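Local coordinates for protein DNA-3-methyladenine glycosidase (Bacillus halodurans, PDB 2H56) that belongs to the HhH-GPD superfamily of base excision DNA repair proteins and has a predominantly helical fold, at residues D163-G168 with K196-Y201; A151-M156 with Y208-A213; P21-I26 with Q35-A40; E77-G82 with D95-Q100. All blocks are in the same frame, centred on the assembly; numbering follows the deposited sequence.

Contact 1: D163-G168 with K196-Y201; sequences DVLSVG and KAWAPY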
loop_
_atom_site.group_PDB
_atom_site.type_symbol
_atom_site.label_atom_id
_atom_site.label_comp_id
_atom_site.label_asym_id
_atom_site.label_seq_id
_atom_site.Cartn_x
_atom_site.Cartn_y
_atom_site.Cartn_z
ATOM N N ASP A 163 4.295 -8.968 -5.184
ATOM C CA ASP A 163 5.757 -9.095 -5.026
ATOM C C ASP A 163 6.439 -7.780 -4.538
ATOM O O ASP A 163 7.460 -7.340 -5.073
ATOM C CB ASP A 163 6.349 -9.531 -6.359
ATOM C CG ASP A 163 6.073 -8.526 -7.503
ATOM O OD1 ASP A 163 5.137 -7.693 -7.427
ATOM O OD2 ASP A 163 6.825 -8.579 -8.489
ATOM N N VAL A 164 5.849 -7.184 -3.512
ATOM C CA VAL A 164 6.241 -5.888 -2.983
ATOM C C VAL A 164 6.544 -6.060 -1.484
ATOM O O VAL A 164 5.806 -6.714 -0.766
ATOM C CB VAL A 164 5.063 -4.890 -3.172
ATOM C CG1 VAL A 164 5.387 -3.497 -2.585
ATOM C CG2 VAL A 164 4.652 -4.791 -4.666
ATOM N N LEU A 165 7.640 -5.499 -1.019
ATOM C CA LEU A 165 7.982 -5.505 0.392
ATOM C C LEU A 165 8.391 -4.072 0.805
ATOM O O LEU A 165 9.505 -3.639 0.487
ATOM C CB LEU A 165 9.140 -6.463 0.579
ATOM C CG LEU A 165 9.741 -6.730 1.959
ATOM C CD1 LEU A 165 8.824 -7.583 2.837
ATOM C CD2 LEU A 165 11.089 -7.439 1.771
ATOM N N SER A 166 7.517 -3.306 1.463
ATOM C CA SER A 166 7.910 -1.950 1.780
ATOM C C SER A 166 8.781 -1.898 3.032
ATOM O O SER A 166 8.304 -1.808 4.170
ATOM C CB SER A 166 6.737 -1.009 1.928
ATOM O OG SER A 166 7.252 0.294 2.151
ATOM N N VAL A 167 10.082 -1.911 2.809
ATOM C CA VAL A 167 11.013 -1.928 3.932
ATOM C C VAL A 167 10.830 -0.741 4.865
ATOM O O VAL A 167 11.090 -0.853 6.058
ATOM C CB VAL A 167 12.443 -2.041 3.426
ATOM C CG1 VAL A 167 13.423 -1.577 4.460
ATOM C CG2 VAL A 167 12.676 -3.498 3.031
ATOM N N GLY A 168 10.333 0.376 4.339
ATOM C CA GLY A 168 10.214 1.599 5.144
ATOM C C GLY A 168 8.934 1.716 5.937
ATOM O O GLY A 168 8.759 2.666 6.648
ATOM N N LYS A 196 13.398 -12.121 2.396
ATOM C CA LYS A 196 13.983 -12.946 1.357
ATOM C C LYS A 196 13.289 -14.311 1.211
ATOM O O LYS A 196 13.288 -14.867 0.117
ATOM C CB LYS A 196 15.493 -13.101 1.618
ATOM C CG LYS A 196 16.337 -11.835 1.322
ATOM C CD LYS A 196 17.799 -11.900 1.882
ATOM C CE LYS A 196 18.601 -10.580 1.605
ATOM N N ALA A 197 12.710 -14.833 2.308
ATOM C CA ALA A 197 11.999 -16.131 2.354
ATOM C C ALA A 197 10.662 -16.158 1.613
ATOM O O ALA A 197 10.106 -17.234 1.388
ATOM C CB ALA A 197 11.723 -16.512 3.785
ATOM N N TRP A 198 10.133 -14.989 1.265
ATOM C CA TRP A 198 8.752 -14.907 0.824
ATOM C C TRP A 198 8.566 -14.680 -0.653
ATOM O O TRP A 198 7.441 -14.792 -1.124
ATOM C CB TRP A 198 8.002 -13.830 1.576
ATOM C CG TRP A 198 8.207 -13.894 3.003
ATOM C CD1 TRP A 198 8.381 -15.013 3.766
ATOM C CD2 TRP A 198 8.276 -12.781 3.883
ATOM N NE1 TRP A 198 8.541 -14.653 5.090
ATOM C CE2 TRP A 198 8.479 -13.286 5.182
ATOM C CE3 TRP A 198 8.151 -11.404 3.703
ATOM C CZ2 TRP A 198 8.604 -12.463 6.280
ATOM C CZ3 TRP A 198 8.256 -10.584 4.798
ATOM C CH2 TRP A 198 8.477 -11.115 6.070
ATOM N N ALA A 199 9.643 -14.438 -1.398
ATOM C CA ALA A 199 9.496 -14.275 -2.850
ATOM C C ALA A 199 8.784 -15.479 -3.463
ATOM O O ALA A 199 8.928 -16.598 -2.994
ATOM C CB ALA A 199 10.808 -14.055 -3.524
ATOM N N PRO A 200 7.962 -15.226 -4.485
ATOM C CA PRO A 200 7.613 -13.889 -5.011
ATOM C C PRO A 200 6.254 -13.358 -4.470
ATOM O O PRO A 200 5.504 -12.716 -5.208
ATOM C CB PRO A 200 7.535 -14.168 -6.519
ATOM C CG PRO A 200 6.942 -15.527 -6.562
ATOM C CD PRO A 200 7.305 -16.265 -5.282
ATOM N N TYR A 201 5.918 -13.642 -3.220
ATOM C CA TYR A 201 4.626 -13.225 -2.700
ATOM C C TYR A 201 4.751 -12.376 -1.473
ATOM O O TYR A 201 3.935 -12.454 -0.555
ATOM C CB TYR A 201 3.776 -14.437 -2.407
ATOM C CG TYR A 201 3.477 -15.232 -3.624
ATOM C CD1 TYR A 201 2.876 -14.631 -4.731
ATOM C CD2 TYR A 201 3.752 -16.591 -3.683
ATOM C CE1 TYR A 201 2.565 -15.370 -5.871
ATOM C CE2 TYR A 201 3.446 -17.342 -4.820
ATOM C CZ TYR A 201 2.861 -16.713 -5.912
ATOM O OH TYR A 201 2.567 -17.404 -7.048
#
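Leu-165 and Trp-198 make the apolar half of this loop-to-loop contact in an HhH-GPD fold, where the link between helices 148-157 and 170-180 meets the link between helices 187-195 and 202-219. The two side chains cross at about a right angle. With CG of Leu-165 anti to the backbone N (chi1 -179°), its CD1 branch is carried to the six-membered ring of Trp-198, reaching CZ3 at 3.6 Å and CE3 at 4.0 Å. The methyl lies near the indole plane, so it meets an edge rather than a face. The indole NE1 is hydrogen-bonded elsewhere, to Asp-30, while Ala-205 and Leu-209 of helix 202-219 also pack on the ring system.

At the other end the backbones approach, with CA of Asp-163 and CA of Tyr-201 4.9 Å apart. Pro-200 follows a cis peptide bond, and Tyr-201 occupies the N-cap position of helix 202-219. CG of Asp-163 stands between its backbone N and carbonyl carbon (chi1 60°), and the carboxylate leads away from this junction to a salt bridge with Arg-161. The methylene does the touching, as plain packing on a backbone carbonyl: Asp-163 CB sits 3.5 Å from Pro-200 O.

Contact 2: A151-M156 with Y208-A213; sequences AEMFMM and YLWKAA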
loop_
_atom_site.group_PDB
_atom_site.type_symbol
_atom_site.label_atom_id
_atom_site.label_comp_id
_atom_site.label_asym_id
_atom_site.label_seq_id
_atom_site.Cartn_x
_atom_site.Cartn_y
_atom_site.Cartn_z
ATOM N N ALA A 151 4.792 4.683 -3.671
ATOM C CA ALA A 151 4.751 3.813 -4.839
ATOM C C ALA A 151 4.488 2.404 -4.380
ATOM O O ALA A 151 3.735 1.672 -5.019
ATOM C CB ALA A 151 6.053 3.853 -5.615
ATOM N N GLU A 152 5.119 2.008 -3.278
ATOM C CA GLU A 152 4.994 0.638 -2.841
ATOM C C GLU A 152 3.563 0.317 -2.410
ATOM O O GLU A 152 2.995 -0.677 -2.877
ATOM C CB GLU A 152 6.015 0.312 -1.764
ATOM C CG GLU A 152 7.389 0.073 -2.372
ATOM C CD GLU A 152 8.531 0.113 -1.363
ATOM O OE1 GLU A 152 8.372 0.759 -0.275
ATOM O OE2 GLU A 152 9.598 -0.501 -1.689
HETATM N N MSE A 153 2.968 1.188 -1.592
HETATM C CA MSE A 153 1.567 1.003 -1.156
HETATM C C MSE A 153 0.595 0.996 -2.338
HETATM O O MSE A 153 -0.420 0.219 -2.346
HETATM C CB MSE A 153 1.134 2.096 -0.197
HETATM C CG MSE A 153 1.954 2.180 1.015
HETATM SE SE MSE A 153 1.755 0.608 2.102
HETATM C CE MSE A 153 -0.075 1.024 2.917
ATOM N N PHE A 154 0.919 1.838 -3.322
ATOM C CA PHE A 154 0.145 1.906 -4.541
ATOM C C PHE A 154 0.217 0.612 -5.310
ATOM O O PHE A 154 -0.806 0.171 -5.843
ATOM C CB PHE A 154 0.637 3.034 -5.438
ATOM C CG PHE A 154 -0.133 3.167 -6.707
ATOM C CD1 PHE A 154 -1.400 3.768 -6.707
ATOM C CD2 PHE A 154 0.399 2.713 -7.906
ATOM C CE1 PHE A 154 -2.140 3.873 -7.887
ATOM C CE2 PHE A 154 -0.328 2.830 -9.091
ATOM C CZ PHE A 154 -1.598 3.408 -9.081
HETATM N N MSE A 155 1.401 -0.000 -5.381
HETATM C CA MSE A 155 1.552 -1.219 -6.136
HETATM C C MSE A 155 0.723 -2.319 -5.469
HETATM O O MSE A 155 0.321 -3.311 -6.120
HETATM C CB MSE A 155 3.013 -1.686 -6.182
HETATM C CG MSE A 155 3.978 -0.810 -6.929
HETATM SE SE MSE A 155 5.711 -1.668 -7.230
HETATM C CE MSE A 155 5.087 -3.322 -8.124
HETATM N N MSE A 156 0.521 -2.215 -4.159
HETATM C CA MSE A 156 -0.077 -3.350 -3.479
HETATM C C MSE A 156 -1.580 -3.188 -3.568
HETATM O O MSE A 156 -2.263 -4.014 -4.139
HETATM C CB MSE A 156 0.363 -3.457 -2.018
HETATM C CG MSE A 156 1.817 -3.912 -1.776
HETATM SE SE MSE A 156 2.089 -3.872 0.146
HETATM C CE MSE A 156 3.997 -4.425 0.552
ATOM N N TYR A 208 0.107 -10.121 6.620
ATOM C CA TYR A 208 0.160 -10.778 7.934
ATOM C C TYR A 208 0.985 -9.980 8.923
ATOM O O TYR A 208 0.672 -9.923 10.115
ATOM C CB TYR A 208 0.689 -12.202 7.813
ATOM C CG TYR A 208 -0.354 -13.145 7.260
ATOM C CD1 TYR A 208 -1.409 -13.573 8.061
ATOM C CD2 TYR A 208 -0.302 -13.588 5.943
ATOM C CE1 TYR A 208 -2.368 -14.410 7.594
ATOM C CE2 TYR A 208 -1.285 -14.451 5.449
ATOM C CZ TYR A 208 -2.312 -14.850 6.286
ATOM O OH TYR A 208 -3.288 -15.676 5.827
ATOM N N LEU A 209 2.037 -9.341 8.433
ATOM C CA LEU A 209 2.830 -8.504 9.307
ATOM C C LEU A 209 1.946 -7.401 9.864
ATOM O O LEU A 209 1.960 -7.127 11.084
ATOM C CB LEU A 209 4.071 -7.957 8.580
ATOM C CG LEU A 209 5.202 -8.981 8.317
ATOM C CD1 LEU A 209 6.506 -8.305 7.934
ATOM C CD2 LEU A 209 5.459 -9.815 9.539
ATOM N N TRP A 210 1.150 -6.788 8.984
ATOM C CA TRP A 210 0.244 -5.723 9.415
ATOM C C TRP A 210 -0.742 -6.221 10.451
ATOM O O TRP A 210 -1.055 -5.512 11.409
ATOM C CB TRP A 210 -0.505 -5.107 8.241
ATOM C CG TRP A 210 0.230 -4.008 7.636
ATOM C CD1 TRP A 210 0.808 -2.983 8.287
ATOM C CD2 TRP A 210 0.495 -3.806 6.252
ATOM N NE1 TRP A 210 1.434 -2.152 7.408
ATOM C CE2 TRP A 210 1.255 -2.633 6.145
ATOM C CE3 TRP A 210 0.177 -4.509 5.091
ATOM C CZ2 TRP A 210 1.687 -2.127 4.918
ATOM C CZ3 TRP A 210 0.617 -4.026 3.872
ATOM C CH2 TRP A 210 1.355 -2.835 3.793
ATOM N N LYS A 211 -1.221 -7.446 10.246
ATOM C CA LYS A 211 -2.157 -8.075 11.164
ATOM C C LYS A 211 -1.466 -8.263 12.526
ATOM O O LYS A 211 -2.020 -7.905 13.584
ATOM C CB LYS A 211 -2.641 -9.391 10.579
ATOM C CG LYS A 211 -4.113 -9.640 10.775
ATOM C CD LYS A 211 -4.629 -10.695 9.805
ATOM C CE LYS A 211 -6.052 -11.116 10.142
ATOM N NZ LYS A 211 -7.059 -10.092 9.740
ATOM N N ALA A 212 -0.225 -8.743 12.492
ATOM C CA ALA A 212 0.586 -8.875 13.710
ATOM C C ALA A 212 0.800 -7.536 14.413
ATOM O O ALA A 212 0.727 -7.471 15.638
ATOM C CB ALA A 212 1.919 -9.518 13.384
ATOM N N ALA A 213 1.063 -6.479 13.644
ATOM C CA ALA A 213 1.280 -5.145 14.229
ATOM C C ALA A 213 0.053 -4.571 14.945
ATOM O O ALA A 213 0.211 -3.876 15.949
ATOM C CB ALA A 213 1.773 -4.162 13.170
#
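Met-153 and Trp-210 supply the nearest CA pair between two helical segments, 151-156 of helix 148-157 and 208-213 of helix 202-219. With CA of Met-153 12.6 Å from CA of Trp-210, the backbones are too far apart to pack, and the gap is bridged by long side chains. Each segment keeps helical i to i+4 bonding, for instance Ala-212 N to Tyr-208 O at 2.8 Å.

From helix 202-219, Trp-210 extends its indole toward two selenomethionines that come from the opposite direction. Both selenium atoms converge on one corner of the six-membered ring, SE of Met-153 and SE of Met-156 each lying 3.9 Å from Trp-210 CH2. This makes a pair of Met-aromatic contacts between two helices of this HhH-GPD protein, near the centre of the chain and partly buried. They differ in approach. SE of Met-156 lies at the ring edge, 80° off the normal, on a chain extended beyond CG (chi2 178°). Met-153 instead bends at chi2 and chi3, and its selenium approaches obliquely, with the terminal CE 4.1 Å from Trp-210 CZ2.

The indole has further partners: Leu-172 of helix 170-180 packs on it, and its NE1 is hydrogen-bonded to Asp-169 OD2. On the facing helix, Met-156 also packs against Val-164.

Contact 3: P21-I26 with Q35-A40; sequences PEVKTI and QFIEIA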
loop_
_atom_site.group_PDB
_atom_site.type_symbol
_atom_site.label_atom_id
_atom_site.label_comp_id
_atom_site.label_asym_id
_atom_site.label_seq_id
_atom_site.Cartn_x
_atom_site.Cartn_y
_atom_site.Cartn_z
ATOM N N PRO A 21 -2.099 -21.180 -2.288
ATOM C CA PRO A 21 -0.755 -21.483 -2.741
ATOM C C PRO A 21 0.238 -20.338 -2.474
ATOM O O PRO A 21 1.415 -20.572 -2.259
ATOM C CB PRO A 21 -0.924 -21.759 -4.230
ATOM C CG PRO A 21 -2.258 -21.315 -4.591
ATOM C CD PRO A 21 -3.068 -21.097 -3.390
ATOM N N GLU A 22 -0.233 -19.113 -2.424
ATOM C CA GLU A 22 0.653 -18.010 -2.051
ATOM C C GLU A 22 1.079 -18.135 -0.584
ATOM O O GLU A 22 2.236 -17.947 -0.241
ATOM C CB GLU A 22 -0.019 -16.659 -2.317
ATOM C CG GLU A 22 -0.385 -16.440 -3.788
ATOM C CD GLU A 22 -1.803 -16.932 -4.188
ATOM O OE1 GLU A 22 -2.395 -17.756 -3.481
ATOM O OE2 GLU A 22 -2.332 -16.482 -5.225
ATOM N N VAL A 23 0.138 -18.468 0.284
ATOM C CA VAL A 23 0.447 -18.523 1.690
ATOM C C VAL A 23 1.377 -19.715 1.906
ATOM O O VAL A 23 2.333 -19.622 2.684
ATOM C CB VAL A 23 -0.825 -18.556 2.569
ATOM C CG1 VAL A 23 -0.494 -19.058 3.966
ATOM C CG2 VAL A 23 -1.399 -17.180 2.655
ATOM N N LYS A 24 1.123 -20.806 1.184
ATOM C CA LYS A 24 1.942 -22.004 1.323
ATOM C C LYS A 24 3.369 -21.710 0.899
ATOM O O LYS A 24 4.312 -22.168 1.528
ATOM C CB LYS A 24 1.381 -23.191 0.521
ATOM C CG LYS A 24 -0.004 -23.696 0.995
ATOM C CD LYS A 24 0.013 -24.987 1.793
ATOM C CE LYS A 24 -1.355 -25.746 1.690
ATOM N NZ LYS A 24 -1.404 -27.102 2.357
ATOM N N THR A 25 3.522 -20.896 -0.134
ATOM C CA THR A 25 4.840 -20.504 -0.591
ATOM C C THR A 25 5.568 -19.659 0.434
ATOM O O THR A 25 6.723 -19.961 0.758
ATOM C CB THR A 25 4.770 -19.777 -1.900
ATOM O OG1 THR A 25 4.409 -20.720 -2.901
ATOM C CG2 THR A 25 6.114 -19.171 -2.249
ATOM N N ILE A 26 4.899 -18.646 0.978
ATOM C CA ILE A 26 5.569 -17.720 1.901
ATOM C C ILE A 26 5.938 -18.376 3.213
ATOM O O ILE A 26 6.867 -17.949 3.864
ATOM C CB ILE A 26 4.755 -16.439 2.188
ATOM C CG1 ILE A 26 3.444 -16.746 2.903
ATOM C CG2 ILE A 26 4.483 -15.668 0.899
ATOM C CD1 ILE A 26 2.877 -15.521 3.622
ATOM N N GLN A 35 3.288 -20.720 12.063
ATOM C CA GLN A 35 2.637 -20.755 13.381
ATOM C C GLN A 35 1.672 -19.558 13.544
ATOM O O GLN A 35 0.566 -19.699 14.067
ATOM C CB GLN A 35 3.686 -20.777 14.510
ATOM C CG GLN A 35 4.356 -22.133 14.703
ATOM C CD GLN A 35 5.390 -22.165 15.826
ATOM O OE1 GLN A 35 5.111 -22.665 16.914
ATOM N NE2 GLN A 35 6.592 -21.645 15.565
ATOM N N PHE A 36 2.087 -18.398 13.054
ATOM C CA PHE A 36 1.273 -17.198 13.172
ATOM C C PHE A 36 0.041 -17.244 12.283
ATOM O O PHE A 36 -1.062 -16.917 12.738
ATOM C CB PHE A 36 2.073 -15.955 12.804
ATOM C CG PHE A 36 1.266 -14.697 12.862
ATOM C CD1 PHE A 36 0.661 -14.316 14.043
ATOM C CD2 PHE A 36 1.081 -13.915 11.741
ATOM C CE1 PHE A 36 -0.106 -13.168 14.108
ATOM C CE2 PHE A 36 0.307 -12.757 11.802
ATOM C CZ PHE A 36 -0.275 -12.389 12.990
ATOM N N ILE A 37 0.246 -17.647 11.027
ATOM C CA ILE A 37 -0.825 -17.679 10.038
ATOM C C ILE A 37 -1.891 -18.678 10.433
ATOM O O ILE A 37 -3.083 -18.404 10.265
ATOM C CB ILE A 37 -0.308 -17.963 8.603
ATOM C CG1 ILE A 37 0.495 -16.779 8.078
ATOM C CG2 ILE A 37 -1.446 -18.191 7.637
ATOM C CD1 ILE A 37 1.287 -17.101 6.844
ATOM N N GLU A 38 -1.504 -19.813 10.999
ATOM C CA GLU A 38 -2.540 -20.768 11.399
ATOM C C GLU A 38 -3.470 -20.170 12.497
ATOM O O GLU A 38 -4.662 -20.425 12.480
ATOM C CB GLU A 38 -1.971 -22.166 11.734
ATOM C CG GLU A 38 -1.749 -23.081 10.452
ATOM N N ILE A 39 -2.949 -19.327 13.384
ATOM C CA ILE A 39 -3.784 -18.627 14.340
ATOM C C ILE A 39 -4.533 -17.414 13.711
ATOM O O ILE A 39 -5.724 -17.195 13.968
ATOM C CB ILE A 39 -2.967 -18.183 15.582
ATOM C CG1 ILE A 39 -2.526 -19.393 16.426
ATOM C CG2 ILE A 39 -3.787 -17.226 16.453
ATOM N N ALA A 40 -3.858 -16.634 12.878
ATOM C CA ALA A 40 -4.465 -15.386 12.366
ATOM C C ALA A 40 -5.525 -15.603 11.302
ATOM O O ALA A 40 -6.353 -14.755 11.110
ATOM C CB ALA A 40 -3.401 -14.429 11.819
#
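Ile-37 is the shared partner of Val-23 and Ile-26 in a buried packing of two consecutive helices, 21-27 and 31-40, which are joined by a short linker near the N-terminal end of the chain. The CA atoms of Val-23 and Ile-37 are the nearest across the segments, 8.5 Å apart, close enough for branched aliphatic side chains to mesh directly.

Ile-37 gives up more surface to the contact than either partner because both of its branches are engaged. Its CG2, anti to the backbone N, meets Val-23 CG1 at 3.9 Å. Its other branch runs outward with chi2 at 167°, and the terminal CD1 of Ile-37 also reaches Val-23 CG1, again at 3.9 Å. One methyl of Val-23 thus touches both arms of the isoleucine, and the two side chains meet tip to tip. Ile-26 comes in at a slant from nearly one helical turn further on, its CD1 3.9 Å from Ile-37 CD1. All of these contacts are apolar.

Tyr-208 of helix 202-219 packs on both Val-23 and Ile-37, so the pair also packs against that longer helix. Within segment 21-26, Pro-21 O takes two donors from one residue on opposite faces of its carbonyl plane: Thr-25 N at 3.0 Å, and Thr-25 OG1 at 3.1 Å with a C=O...donor angle of 156°.

Contact 4: E77-G82 with D95-Q100; sequences EQLVGG and DEALRQ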
loop_
_atom_site.group_PDB
_atom_site.type_symbol
_atom_site.label_atom_id
_atom_site.label_comp_id
_atom_site.label_asym_id
_atom_site.label_seq_id
_atom_site.Cartn_x
_atom_site.Cartn_y
_atom_site.Cartn_z
ATOM N N GLU A 77 -14.711 15.355 -6.032
ATOM C CA GLU A 77 -15.626 14.607 -6.903
ATOM C C GLU A 77 -16.749 15.525 -7.403
ATOM O O GLU A 77 -17.121 15.449 -8.575
ATOM C CB GLU A 77 -16.170 13.326 -6.247
ATOM C CG GLU A 77 -15.076 12.266 -5.969
ATOM C CD GLU A 77 -15.555 10.786 -6.007
ATOM O OE1 GLU A 77 -16.636 10.483 -5.446
ATOM O OE2 GLU A 77 -14.808 9.927 -6.586
ATOM N N GLN A 78 -17.255 16.412 -6.536
ATOM C CA GLN A 78 -18.329 17.316 -6.927
ATOM C C GLN A 78 -17.854 18.289 -7.992
ATOM O O GLN A 78 -18.554 18.516 -8.953
ATOM C CB GLN A 78 -18.859 18.101 -5.747
ATOM C CG GLN A 78 -19.599 17.304 -4.708
ATOM C CD GLN A 78 -19.866 18.140 -3.451
ATOM O OE1 GLN A 78 -20.534 19.168 -3.532
ATOM N NE2 GLN A 78 -19.327 17.712 -2.292
ATOM N N LEU A 79 -16.652 18.840 -7.840
ATOM C CA LEU A 79 -16.060 19.720 -8.869
ATOM C C LEU A 79 -16.038 19.046 -10.220
ATOM O O LEU A 79 -16.462 19.647 -11.167
ATOM C CB LEU A 79 -14.636 20.165 -8.495
ATOM C CG LEU A 79 -14.607 21.060 -7.253
ATOM C CD1 LEU A 79 -13.183 21.345 -6.758
ATOM C CD2 LEU A 79 -15.444 22.341 -7.517
ATOM N N VAL A 80 -15.575 17.797 -10.309
ATOM C CA VAL A 80 -15.604 17.037 -11.600
ATOM C C VAL A 80 -16.961 16.410 -11.971
ATOM O O VAL A 80 -17.096 15.870 -13.062
ATOM C CB VAL A 80 -14.516 15.939 -11.672
ATOM C CG1 VAL A 80 -13.145 16.557 -11.540
ATOM C CG2 VAL A 80 -14.714 14.914 -10.604
ATOM N N GLY A 81 -17.949 16.472 -11.074
ATOM C CA GLY A 81 -19.321 16.068 -11.367
ATOM C C GLY A 81 -19.608 14.596 -11.219
ATOM O O GLY A 81 -20.512 14.080 -11.854
ATOM N N GLY A 82 -18.862 13.901 -10.371
ATOM C CA GLY A 82 -19.083 12.470 -10.152
ATOM C C GLY A 82 -17.762 11.761 -9.965
ATOM O O GLY A 82 -16.785 12.366 -9.540
ATOM N N ASP A 95 -7.067 25.556 -10.262
ATOM C CA ASP A 95 -6.371 25.524 -9.011
ATOM C C ASP A 95 -7.098 26.272 -7.875
ATOM O O ASP A 95 -7.181 25.765 -6.758
ATOM C CB ASP A 95 -4.948 26.086 -9.230
ATOM C CG ASP A 95 -4.023 25.119 -10.059
ATOM O OD1 ASP A 95 -4.478 24.027 -10.475
ATOM O OD2 ASP A 95 -2.826 25.443 -10.289
ATOM N N GLU A 96 -7.623 27.468 -8.110
ATOM C CA GLU A 96 -8.311 28.165 -7.015
ATOM C C GLU A 96 -9.463 27.267 -6.556
ATOM O O GLU A 96 -9.709 27.113 -5.364
ATOM C CB GLU A 96 -8.792 29.574 -7.403
ATOM N N ALA A 97 -10.147 26.624 -7.493
ATOM C CA ALA A 97 -11.320 25.825 -7.125
ATOM C C ALA A 97 -10.894 24.715 -6.182
ATOM O O ALA A 97 -11.500 24.534 -5.116
ATOM C CB ALA A 97 -11.999 25.257 -8.348
ATOM N N LEU A 98 -9.851 23.979 -6.581
ATOM C CA LEU A 98 -9.277 22.895 -5.776
ATOM C C LEU A 98 -8.825 23.369 -4.406
ATOM O O LEU A 98 -9.021 22.664 -3.401
ATOM C CB LEU A 98 -8.087 22.275 -6.498
ATOM C CG LEU A 98 -8.415 21.324 -7.658
ATOM C CD1 LEU A 98 -7.148 20.901 -8.378
ATOM C CD2 LEU A 98 -9.211 20.111 -7.140
ATOM N N ARG A 99 -8.226 24.560 -4.350
ATOM C CA ARG A 99 -7.857 25.132 -3.066
ATOM C C ARG A 99 -9.034 25.486 -2.192
ATOM O O ARG A 99 -8.991 25.262 -0.990
ATOM C CB ARG A 99 -6.923 26.337 -3.249
ATOM C CG ARG A 99 -5.520 25.822 -3.553
ATOM C CD ARG A 99 -4.392 26.786 -3.287
ATOM N NE ARG A 99 -4.367 27.296 -1.923
ATOM C CZ ARG A 99 -3.548 28.268 -1.547
ATOM N NH1 ARG A 99 -2.667 28.768 -2.402
ATOM N NH2 ARG A 99 -3.590 28.736 -0.321
ATOM N N GLN A 100 -10.093 26.017 -2.780
ATOM C CA GLN A 100 -11.293 26.273 -2.021
ATOM C C GLN A 100 -11.900 24.996 -1.490
ATOM O O GLN A 100 -12.579 25.007 -0.476
ATOM C CB GLN A 100 -12.315 26.986 -2.879
ATOM C CG GLN A 100 -12.005 28.436 -2.995
ATOM C CD GLN A 100 -13.132 29.231 -3.612
ATOM O OE1 GLN A 100 -14.267 28.734 -3.791
ATOM N NE2 GLN A 100 -12.824 30.486 -3.951
#
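Leu-79, in the last turn of helix 66-80 and within the Schellman motif that ends it, packs against Ala-97 and Leu-98 of the short helix 95-100. The contact joins two helices of the HhH-GPD family region about 26 Å, centre to centre, from the middle of the chain. The CA atoms of Leu-79 and Ala-97 are 7.9 Å apart, and the CB of Ala-97 points toward the facing segment.

One methyl of Leu-79 carries the contact. Its CG stands anti to the carbonyl carbon (chi1 -66°), a torsion that, with an extended chi2, directs CD1 across to the neighbouring helix. There CD1 of Leu-79 lies against backbone as well as side chain: it is 4.0 Å from Ala-97 O and 4.4 Å from Ala-97 CB. Leu-98 starts off beside the interface, but its CD2 turns in to lie 4.2 Å from Leu-79 CD1. These are loose van der Waals contacts, with no hydrogen bond across the segments.

Surrounding residues extend this apolar patch. Val-93 touches both Leu-79 and Leu-98, and Leu-98 is backed by Ile-108 of helix 105-119. The same helix takes a salt bridge from Asp-95 through Arg-112.

Beyond Leu-79 the helix ends as Gly-81 turns to a positive phi of 84°. Two bonds back into the final turn complete the Schellman closure: Gly-81 N makes a weak one to Gln-78 O at 3.0 Å, and Gly-82 N reaches Glu-77 O at 2.9 Å.

Contacts 1, 2 and 3 form one connected region, whereas contact 4 stands apart, its nearest atoms about 14 Å from those of contact 2 and farther still from the others. Burial does not follow centrality: the touching residues of contact 3 are all buried though its centre lies about 20 Å from the chain centre, while contacts 1, 2 and 4, at about 13, 5 and 26 Å between centres, are partly buried. Helix 202-219 links the first three: its N-cap belongs to contact 1, its middle to contact 2, and its Tyr-208 packs on contact 3. Chemically, contact 2 pairs selenium with an indole, contacts 3 and 4 are aliphatic, and contact 1 mixes a methyl-indole edge with backbone packing.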